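Local atomic coordinates of mitogen-activated protein kinase, putative (Map kinase-like protein) (Leishmania major, PDB entry 3PG1), a protein that belongs to the MAP kinases and probably binds ATP and phosphorylates serine or threonine residues of other proteins. Residues 138-143 / 218-223; 298-303 / 307-312; 313-318 / 327-332. One frame throughout, in Å; residues are numbered along the deposited sequence.

Contact 1. Residues 138-143 / 218-223; sequences YFMYHI and WSAGCV
Met140 folds back on itself through consecutive bends at chi2 (-49°) and chi3 (-59°), which swing its terminal CE toward Ala220, whereas Ile143 extends its ethyl branch nearly straight (chi2 158°) to carry CD1 toward Val223. These two reaches join helices 133-152 and 214-229, the αE and αF helices in the core of the C-lobe of the protein kinase fold. The backbones stay well apart: even the nearest pair of alpha carbons, Ile143 CA and Ala220 CA, is separated by 7.6 Å, so the helices are bridged mainly by side chains. The Met140 thioether crosses the interval to Ala220, which offers it both a methyl group and a carbonyl oxygen. Met140 CE lies 4.3 Å from Ala220 CB and comes closer still, 3.5 Å, to Ala220 O, a carbon resting against a backbone oxygen within the helix. One turn further along helix 214-229, Val223 also points its side chain at the partner helix and meets Ile143 aslant, branch against branch. All four touching residues are buried, and the interaction between them is dispersion rather than polar bonding. The pair is enclosed by further apolar groups: Ile165, on strand 165-167, touches both Ile143 and Val223, and Ile173 of strand 173-175 packs on Ile143, while Met224 and Met227 continue the αF surface along Met140. Met300, from the end of helix 291-300, packs on both Met140 and Ala220 and so extends the same apolar layer. On αF, Ser219 OG is hydrogen-bonded to Tyr199 O. At the apolar junction itself, Ile143 CD1 stands 4.1 Å from Val223 CG1.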
loop_
_atom_site.group_PDB
_atom_site.type_symbol
_atom_site.label_atom_id
_atom_site.label_comp_id
_atom_site.label_asym_id
_atom_site.label_seq_id
_atom_site.Cartn_x
_atom_site.Cartn_y
_atom_site.Cartn_z
ATOM N N TYR A 138 11.367 5.646 14.250
ATOM C CA TYR A 138 9.967 5.525 14.668
ATOM C C TYR A 138 9.058 5.175 13.482
ATOM O O TYR A 138 8.279 4.223 13.572
ATOM C CB TYR A 138 9.511 6.823 15.366
ATOM C CG TYR A 138 8.133 6.684 15.962
ATOM C CD1 TYR A 138 7.939 6.026 17.172
ATOM C CD2 TYR A 138 7.015 7.211 15.316
ATOM C CE1 TYR A 138 6.672 5.930 17.746
ATOM C CE2 TYR A 138 5.746 7.129 15.887
ATOM C CZ TYR A 138 5.582 6.483 17.099
ATOM O OH TYR A 138 4.338 6.310 17.630
ATOM N N PHE A 139 9.127 5.961 12.400
ATOM C CA PHE A 139 8.337 5.725 11.183
ATOM C C PHE A 139 8.575 4.337 10.630
ATOM O O PHE A 139 7.621 3.638 10.287
ATOM C CB PHE A 139 8.672 6.776 10.068
ATOM C CG PHE A 139 8.245 8.214 10.307
ATOM C CD1 PHE A 139 7.156 8.514 11.117
ATOM C CD2 PHE A 139 8.950 9.269 9.741
ATOM C CE1 PHE A 139 6.783 9.850 11.355
ATOM C CE2 PHE A 139 8.573 10.599 9.977
ATOM C CZ PHE A 139 7.490 10.880 10.771
ATOM N N MET A 140 9.860 3.936 10.503
ATOM C CA MET A 140 10.234 2.612 9.974
ATOM C C MET A 140 9.676 1.487 10.848
ATOM O O MET A 140 9.220 0.478 10.311
ATOM C CB MET A 140 11.772 2.461 9.850
ATOM C CG MET A 140 12.364 3.233 8.637
ATOM S SD MET A 140 11.452 2.908 7.072
ATOM C CE MET A 140 11.613 1.132 6.907
ATOM N N TYR A 141 9.696 1.677 12.180
ATOM C CA TYR A 141 9.182 0.641 13.087
ATOM C C TYR A 141 7.685 0.395 12.747
ATOM O O TYR A 141 7.271 -0.746 12.613
ATOM C CB TYR A 141 9.399 1.035 14.587
ATOM C CG TYR A 141 9.047 -0.084 15.562
ATOM C CD1 TYR A 141 9.774 -1.278 15.578
ATOM C CD2 TYR A 141 7.994 0.049 16.460
ATOM C CE1 TYR A 141 9.442 -2.319 16.457
ATOM C CE2 TYR A 141 7.688 -0.967 17.381
ATOM C CZ TYR A 141 8.395 -2.163 17.350
ATOM O OH TYR A 141 8.085 -3.190 18.229
ATOM N N HIS A 142 6.907 1.470 12.607
ATOM C CA HIS A 142 5.474 1.389 12.320
ATOM C C HIS A 142 5.173 0.924 10.903
ATOM O O HIS A 142 4.219 0.158 10.688
ATOM C CB HIS A 142 4.790 2.712 12.680
ATOM C CG HIS A 142 4.700 2.935 14.165
ATOM N ND1 HIS A 142 3.517 2.719 14.854
ATOM C CD2 HIS A 142 5.658 3.293 15.051
ATOM C CE1 HIS A 142 3.786 2.970 16.129
ATOM N NE2 HIS A 142 5.061 3.314 16.300
ATOM N N ILE A 143 6.000 1.357 9.935
ATOM C CA ILE A 143 5.871 0.871 8.545
ATOM C C ILE A 143 6.063 -0.643 8.531
ATOM O O ILE A 143 5.277 -1.344 7.889
ATOM C CB ILE A 143 6.883 1.563 7.559
ATOM C CG1 ILE A 143 6.546 3.068 7.328
ATOM C CG2 ILE A 143 7.010 0.801 6.208
ATOM C CD1 ILE A 143 7.774 3.923 6.834
ATOM N N TRP A 218 11.766 -4.912 0.115
ATOM C CA TRP A 218 12.577 -4.115 -0.812
ATOM C C TRP A 218 12.032 -2.683 -0.835
ATOM O O TRP A 218 12.811 -1.743 -0.719
ATOM C CB TRP A 218 12.545 -4.680 -2.252
ATOM C CG TRP A 218 13.356 -3.802 -3.186
ATOM C CD1 TRP A 218 12.924 -2.707 -3.881
ATOM C CD2 TRP A 218 14.741 -3.954 -3.499
ATOM N NE1 TRP A 218 13.957 -2.180 -4.622
ATOM C CE2 TRP A 218 15.080 -2.936 -4.422
ATOM C CE3 TRP A 218 15.730 -4.877 -3.113
ATOM C CZ2 TRP A 218 16.385 -2.770 -4.907
ATOM C CZ3 TRP A 218 16.996 -4.770 -3.661
ATOM C CH2 TRP A 218 17.335 -3.689 -4.504
ATOM N N SER A 219 10.703 -2.520 -0.998
ATOM C CA SER A 219 10.086 -1.184 -1.018
ATOM C C SER A 219 10.354 -0.410 0.276
ATOM O O SER A 219 10.651 0.797 0.254
ATOM C CB SER A 219 8.587 -1.264 -1.283
ATOM O OG SER A 219 8.291 -2.071 -2.414
ATOM N N ALA A 220 10.232 -1.109 1.403
ATOM C CA ALA A 220 10.479 -0.511 2.711
ATOM C C ALA A 220 11.951 -0.005 2.838
ATOM O O ALA A 220 12.164 1.048 3.406
ATOM C CB ALA A 220 10.133 -1.526 3.808
ATOM N N GLY A 221 12.917 -0.768 2.335
ATOM C CA GLY A 221 14.331 -0.385 2.333
ATOM C C GLY A 221 14.543 0.865 1.484
ATOM O O GLY A 221 15.308 1.745 1.868
ATOM N N CYS A 222 13.842 0.957 0.335
ATOM C CA CYS A 222 13.896 2.141 -0.539
ATOM C C CYS A 222 13.346 3.340 0.226
ATOM O O CYS A 222 13.935 4.400 0.181
ATOM C CB CYS A 222 13.103 1.904 -1.823
ATOM S SG CYS A 222 13.906 0.748 -2.964
ATOM N N VAL A 223 12.219 3.157 0.932
ATOM C CA VAL A 223 11.598 4.234 1.723
ATOM C C VAL A 223 12.539 4.694 2.838
ATOM O O VAL A 223 12.749 5.895 2.998
ATOM C CB VAL A 223 10.194 3.829 2.249
ATOM C CG1 VAL A 223 9.669 4.838 3.304
ATOM C CG2 VAL A 223 9.206 3.706 1.085
#

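Contact 2. Residues 298-303 / 307-312; sequences AKMLEF and RRISTE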
loop_
_atom_site.group_PDB
_atom_site.type_symbol
_atom_site.label_atom_id
_atom_site.label_comp_id
_atom_site.label_asym_id
_atom_site.label_seq_id
_atom_site.Cartn_x
_atom_site.Cartn_y
_atom_site.Cartn_z
ATOM N N ALA A 298 21.015 -2.315 4.083
ATOM C CA ALA A 298 21.716 -3.263 3.155
ATOM C C ALA A 298 21.017 -4.646 3.172
ATOM O O ALA A 298 20.906 -5.298 2.142
ATOM C CB ALA A 298 23.178 -3.419 3.592
ATOM N N LYS A 299 20.520 -5.062 4.329
ATOM C CA LYS A 299 19.780 -6.346 4.435
ATOM C C LYS A 299 18.410 -6.333 3.812
ATOM O O LYS A 299 17.957 -7.349 3.306
ATOM C CB LYS A 299 19.746 -6.809 5.870
ATOM C CG LYS A 299 21.163 -7.248 6.311
ATOM C CD LYS A 299 21.303 -7.365 7.828
ATOM C CE LYS A 299 22.748 -7.797 8.111
ATOM N NZ LYS A 299 23.051 -7.797 9.583
ATOM N N MET A 300 17.728 -5.178 3.845
ATOM C CA MET A 300 16.416 -5.035 3.191
ATOM C C MET A 300 16.616 -4.967 1.685
ATOM O O MET A 300 15.696 -5.280 0.944
ATOM C CB MET A 300 15.720 -3.736 3.636
ATOM C CG MET A 300 15.456 -3.738 5.161
ATOM S SD MET A 300 14.943 -2.106 5.801
ATOM C CE MET A 300 13.296 -2.185 5.503
ATOM N N LEU A 301 17.765 -4.431 1.248
ATOM C CA LEU A 301 17.982 -4.239 -0.200
ATOM C C LEU A 301 18.860 -5.323 -0.798
ATOM O O LEU A 301 19.748 -5.026 -1.606
ATOM C CB LEU A 301 18.523 -2.817 -0.477
ATOM C CG LEU A 301 17.553 -1.643 -0.097
ATOM C CD1 LEU A 301 18.236 -0.314 -0.291
ATOM C CD2 LEU A 301 16.240 -1.704 -0.891
ATOM N N GLU A 302 18.598 -6.596 -0.416
ATOM C CA GLU A 302 19.280 -7.725 -1.044
ATOM C C GLU A 302 18.601 -7.925 -2.381
ATOM O O GLU A 302 17.383 -8.033 -2.419
ATOM C CB GLU A 302 19.150 -9.038 -0.221
ATOM C CG GLU A 302 20.204 -9.114 0.854
ATOM C CD GLU A 302 21.617 -9.438 0.398
ATOM O OE1 GLU A 302 21.828 -9.814 -0.778
ATOM O OE2 GLU A 302 22.513 -9.362 1.263
ATOM N N PHE A 303 19.385 -8.009 -3.452
ATOM C CA PHE A 303 18.845 -8.183 -4.810
ATOM C C PHE A 303 18.003 -9.463 -4.875
ATOM O O PHE A 303 16.894 -9.477 -5.415
ATOM C CB PHE A 303 20.020 -8.282 -5.808
ATOM C CG PHE A 303 19.591 -8.241 -7.255
ATOM C CD1 PHE A 303 19.588 -7.043 -7.962
ATOM C CD2 PHE A 303 19.149 -9.396 -7.902
ATOM C CE1 PHE A 303 19.193 -7.007 -9.313
ATOM C CE2 PHE A 303 18.725 -9.355 -9.246
ATOM C CZ PHE A 303 18.786 -8.168 -9.948
ATOM N N ARG A 307 17.619 -14.135 0.088
ATOM C CA ARG A 307 18.579 -13.669 1.124
ATOM C C ARG A 307 18.094 -12.388 1.786
ATOM O O ARG A 307 18.842 -11.819 2.593
ATOM C CB ARG A 307 19.958 -13.301 0.464
ATOM C CG ARG A 307 20.740 -14.421 -0.126
ATOM C CD ARG A 307 22.056 -13.963 -0.770
ATOM N NE ARG A 307 22.130 -14.504 -2.140
ATOM C CZ ARG A 307 22.620 -15.696 -2.461
ATOM N NH1 ARG A 307 23.188 -16.460 -1.537
ATOM N NH2 ARG A 307 22.584 -16.118 -3.712
ATOM N N ARG A 308 16.936 -11.877 1.375
ATOM C CA ARG A 308 16.355 -10.611 1.867
ATOM C C ARG A 308 15.742 -10.789 3.269
ATOM O O ARG A 308 15.039 -11.784 3.564
ATOM C CB ARG A 308 15.360 -10.022 0.851
ATOM C CG ARG A 308 15.053 -8.507 1.094
ATOM C CD ARG A 308 14.098 -7.953 0.019
ATOM N NE ARG A 308 14.671 -8.194 -1.330
ATOM C CZ ARG A 308 13.973 -8.527 -2.420
ATOM N NH1 ARG A 308 12.647 -8.581 -2.375
ATOM N NH2 ARG A 308 14.593 -8.734 -3.578
ATOM N N ILE A 309 16.038 -9.842 4.138
ATOM C CA ILE A 309 15.627 -9.939 5.549
ATOM C C ILE A 309 14.083 -9.964 5.664
ATOM O O ILE A 309 13.418 -9.232 4.958
ATOM C CB ILE A 309 16.289 -8.833 6.416
ATOM C CG1 ILE A 309 16.113 -9.100 7.952
ATOM C CG2 ILE A 309 15.730 -7.411 6.041
ATOM C CD1 ILE A 309 16.969 -8.126 8.870
ATOM N N SER A 310 13.531 -10.851 6.499
ATOM C CA SER A 310 12.090 -10.962 6.696
ATOM C C SER A 310 11.585 -9.816 7.591
ATOM O O SER A 310 12.397 -9.155 8.243
ATOM C CB SER A 310 11.752 -12.313 7.327
ATOM O OG SER A 310 12.318 -12.372 8.632
ATOM N N THR A 311 10.257 -9.553 7.624
ATOM C CA THR A 311 9.753 -8.476 8.520
ATOM C C THR A 311 10.083 -8.749 9.959
ATOM O O THR A 311 10.450 -7.814 10.688
ATOM C CB THR A 311 8.225 -8.270 8.477
ATOM O OG1 THR A 311 7.623 -9.521 8.762
ATOM C CG2 THR A 311 7.747 -7.736 7.201
ATOM N N GLU A 312 9.929 -10.017 10.400
ATOM C CA GLU A 312 10.226 -10.284 11.798
ATOM C C GLU A 312 11.702 -10.033 12.119
ATOM O O GLU A 312 12.002 -9.394 13.118
ATOM C CB GLU A 312 9.766 -11.693 12.251
ATOM C CG GLU A 312 10.247 -11.997 13.656
ATOM C CD GLU A 312 9.881 -13.318 14.316
ATOM O OE1 GLU A 312 9.566 -14.301 13.612
ATOM O OE2 GLU A 312 10.086 -13.398 15.544
HETATM O O HOH W 1 19.528 -9.924 4.298
#
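Arg308 lays its guanidinium edge-on to the carbonyl of Glu302 and grips that single oxygen side-on with two nitrogens: NE to Glu302 O is 2.9 Å, and NH2 to the same Glu302 O is 3.1 Å. The oxygen lies almost in the guanidinium plane, and both donors lie in the carbonyl plane, which should fix the rotation of the guanidinium. A bend at chi3 (-56°) turns the NE/NH2 edge toward Glu302 O and Phe303 O, the latter taking a weak bond from NH2. The aliphatic part of Arg308 passes beside another carbonyl, with CD 3.2 Å from Met300 O. Next along the chain, Ile309 N bonds to Lys299 O at 3.3 Å; the bond is nearly straight (172°), but the donor sits above the carbonyl plane. A water donates to both Lys299 O and Arg307 O, adding a second link. Beside the backbone bond, Ile309 CG2 meets Met300 CG at 3.8 Å, the two side chains slanting across each other. Glu302 and Arg307 have opposite charges but their charged atoms do not touch, and Arg307 instead forms a salt bridge with Asp257. Arg308 NH1 is used outside the two segments, in a salt bridge with Glu203 and a bond to Leu214 O. Glu203 belongs to the APE sequence, and this arginine–glutamate pair joining the APE motif to the loop between αH and αI is a hallmark of the eukaryotic protein kinase fold.

Contact 3. Residues 313-318 / 327-332; sequences QALRHP and LDLTEG
Leu329 spreads its two methyl groups over neighbouring residues of the opposite segment, CD2 against Leu315 and CD1 against Arg316. The leucine side chains run past each other in opposite directions, bringing Leu315 CD1 to 3.6 Å from Leu329 CD2, with Leu315 CB at 4.1 Å from that same Leu329 CD2. Arg316 reaches over with a chain extended from CG to NE, and Leu329 CD1 lies obliquely to its guanidinium, 3.7 Å from both Arg316 NE and Arg316 NH2. This charged end is held in turn by a salt bridge from Arg316 NE to Glu312, one turn earlier on helix 311-315, and Glu312 itself also touches Leu329. Behind Leu315, the side chains of Tyr141, Leu144 and Leu145 on helix 133-152 form the next layer, while Phe324 packs on both Arg316 and Leu329. The position of Leu329 is set by a compact turn in which Leu327 O accepts from two backbone nitrogens, Thr330 N at 3.2 Å and Glu331 N at 2.9 Å. Preceding it in this turn, Asp328 bonds through OD2 to the hydroxyl of Tyr141, tying the turn to helix 133-152. The contact thus fastens the start of the C-terminal extension against the C-terminal end of αI, an arrangement characteristic of MAP kinases, whose acidic common docking site lies in this region; Asp328 probably belongs to its counterpart here.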
loop_
_atom_site.group_PDB
_atom_site.type_symbol
_atom_site.label_atom_id
_atom_site.label_comp_id
_atom_site.label_asym_id
_atom_site.label_seq_id
_atom_site.Cartn_x
_atom_site.Cartn_y
_atom_site.Cartn_z
ATOM N N GLN A 313 12.609 -10.514 11.285
ATOM C CA GLN A 313 14.040 -10.304 11.563
ATOM C C GLN A 313 14.445 -8.798 11.473
ATOM O O GLN A 313 15.335 -8.356 12.210
ATOM C CB GLN A 313 14.911 -11.178 10.637
ATOM C CG GLN A 313 14.844 -12.701 10.954
ATOM C CD GLN A 313 15.844 -13.073 12.042
ATOM O OE1 GLN A 313 16.866 -12.403 12.230
ATOM N NE2 GLN A 313 15.569 -14.121 12.827
ATOM N N ALA A 314 13.774 -8.027 10.602
ATOM C CA ALA A 314 14.046 -6.568 10.462
ATOM C C ALA A 314 13.555 -5.905 11.758
ATOM O O ALA A 314 14.260 -5.103 12.333
ATOM C CB ALA A 314 13.255 -6.012 9.293
ATOM N N LEU A 315 12.341 -6.249 12.212
ATOM C CA LEU A 315 11.778 -5.724 13.484
ATOM C C LEU A 315 12.663 -6.067 14.690
ATOM O O LEU A 315 12.824 -5.223 15.579
ATOM C CB LEU A 315 10.339 -6.183 13.702
ATOM C CG LEU A 315 9.303 -5.451 12.757
ATOM C CD1 LEU A 315 8.017 -6.241 12.641
ATOM C CD2 LEU A 315 9.002 -4.016 13.253
ATOM N N ARG A 316 13.333 -7.251 14.662
ATOM C CA ARG A 316 14.237 -7.699 15.733
ATOM C C ARG A 316 15.664 -7.192 15.594
ATOM O O ARG A 316 16.507 -7.459 16.453
ATOM C CB ARG A 316 14.234 -9.227 15.840
ATOM C CG ARG A 316 12.906 -9.765 16.407
ATOM C CD ARG A 316 12.992 -11.256 16.554
ATOM N NE ARG A 316 11.828 -11.820 17.237
ATOM C CZ ARG A 316 11.696 -11.918 18.558
ATOM N NH1 ARG A 316 12.642 -11.439 19.366
ATOM N NH2 ARG A 316 10.631 -12.488 19.081
ATOM N N HIS A 317 15.936 -6.446 14.528
ATOM C CA HIS A 317 17.247 -5.929 14.247
ATOM C C HIS A 317 17.614 -4.893 15.323
ATOM O O HIS A 317 16.733 -4.156 15.758
ATOM C CB HIS A 317 17.280 -5.311 12.813
ATOM C CG HIS A 317 18.653 -4.904 12.339
ATOM N ND1 HIS A 317 19.280 -3.752 12.816
ATOM C CD2 HIS A 317 19.481 -5.514 11.458
ATOM C CE1 HIS A 317 20.440 -3.683 12.184
ATOM N NE2 HIS A 317 20.599 -4.710 11.346
ATOM N N PRO A 318 18.895 -4.846 15.763
ATOM C CA PRO A 318 19.294 -3.853 16.788
ATOM C C PRO A 318 18.955 -2.392 16.461
ATOM O O PRO A 318 18.805 -1.606 17.383
ATOM C CB PRO A 318 20.818 -4.036 16.929
ATOM C CG PRO A 318 21.126 -5.339 16.287
ATOM C CD PRO A 318 20.020 -5.720 15.353
ATOM N N LEU A 327 5.633 -8.204 21.805
ATOM C CA LEU A 327 4.172 -8.174 21.744
ATOM C C LEU A 327 3.677 -7.525 20.453
ATOM O O LEU A 327 2.589 -7.840 19.991
ATOM C CB LEU A 327 3.598 -7.436 22.964
ATOM C CG LEU A 327 3.201 -8.314 24.130
ATOM C CD1 LEU A 327 3.239 -7.540 25.392
ATOM C CD2 LEU A 327 1.796 -8.901 23.943
ATOM N N ASP A 328 4.477 -6.585 19.873
ATOM C CA ASP A 328 4.102 -5.933 18.599
ATOM C C ASP A 328 4.029 -6.945 17.445
ATOM O O ASP A 328 3.303 -6.723 16.472
ATOM C CB ASP A 328 5.073 -4.791 18.273
ATOM C CG ASP A 328 4.912 -3.610 19.224
ATOM O OD1 ASP A 328 3.736 -3.285 19.596
ATOM O OD2 ASP A 328 5.940 -3.019 19.613
ATOM N N LEU A 329 4.730 -8.069 17.580
ATOM C CA LEU A 329 4.692 -9.117 16.543
ATOM C C LEU A 329 3.388 -9.934 16.519
ATOM O O LEU A 329 3.099 -10.588 15.514
ATOM C CB LEU A 329 5.919 -10.076 16.656
ATOM C CG LEU A 329 7.320 -9.420 16.581
ATOM C CD1 LEU A 329 8.402 -10.434 16.924
ATOM C CD2 LEU A 329 7.595 -8.811 15.167
ATOM N N THR A 330 2.627 -9.934 17.625
ATOM C CA THR A 330 1.432 -10.792 17.736
ATOM C C THR A 330 0.143 -10.049 18.077
ATOM O O THR A 330 -0.936 -10.599 17.861
ATOM C CB THR A 330 1.664 -11.881 18.791
ATOM O OG1 THR A 330 1.998 -11.229 19.996
ATOM C CG2 THR A 330 2.773 -12.895 18.390
ATOM N N GLU A 331 0.231 -8.835 18.589
ATOM C CA GLU A 331 -1.008 -8.106 18.971
ATOM C C GLU A 331 -1.742 -7.529 17.794
ATOM O O GLU A 331 -1.114 -6.936 16.921
ATOM C CB GLU A 331 -0.720 -6.993 19.998
ATOM C CG GLU A 331 -0.604 -7.479 21.421
ATOM C CD GLU A 331 -1.858 -8.148 21.954
ATOM O OE1 GLU A 331 -1.800 -9.368 22.197
ATOM O OE2 GLU A 331 -2.909 -7.478 22.073
ATOM N N GLY A 332 -3.064 -7.702 17.786
ATOM C CA GLY A 332 -3.940 -7.176 16.736
ATOM C C GLY A 332 -3.780 -7.817 15.374
ATOM O O GLY A 332 -4.092 -7.211 14.340
#

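Followed from the N terminus, the three contacts come in series, neither nested nor crossed. Contact 1 closes the longest loop, 74 residues running from αE through the small strands and the partly unmodelled activation region to αF. Contact 2 closes a tight turn of three intervening residues between αH and αI, and contact 3 closes eight residues just after αI. They nevertheless adjoin in space: Met300 CE of contact 2 packs 3.6 Å from Ala220 CB of contact 1, and Ile309 CD1 of contact 2 lies 3.6 Å from Ala314 N of contact 3. Helix 311-315 is shared by contacts 2 and 3, so the three link αE, αF, αH, αI and the C-terminal extension within the C-lobe.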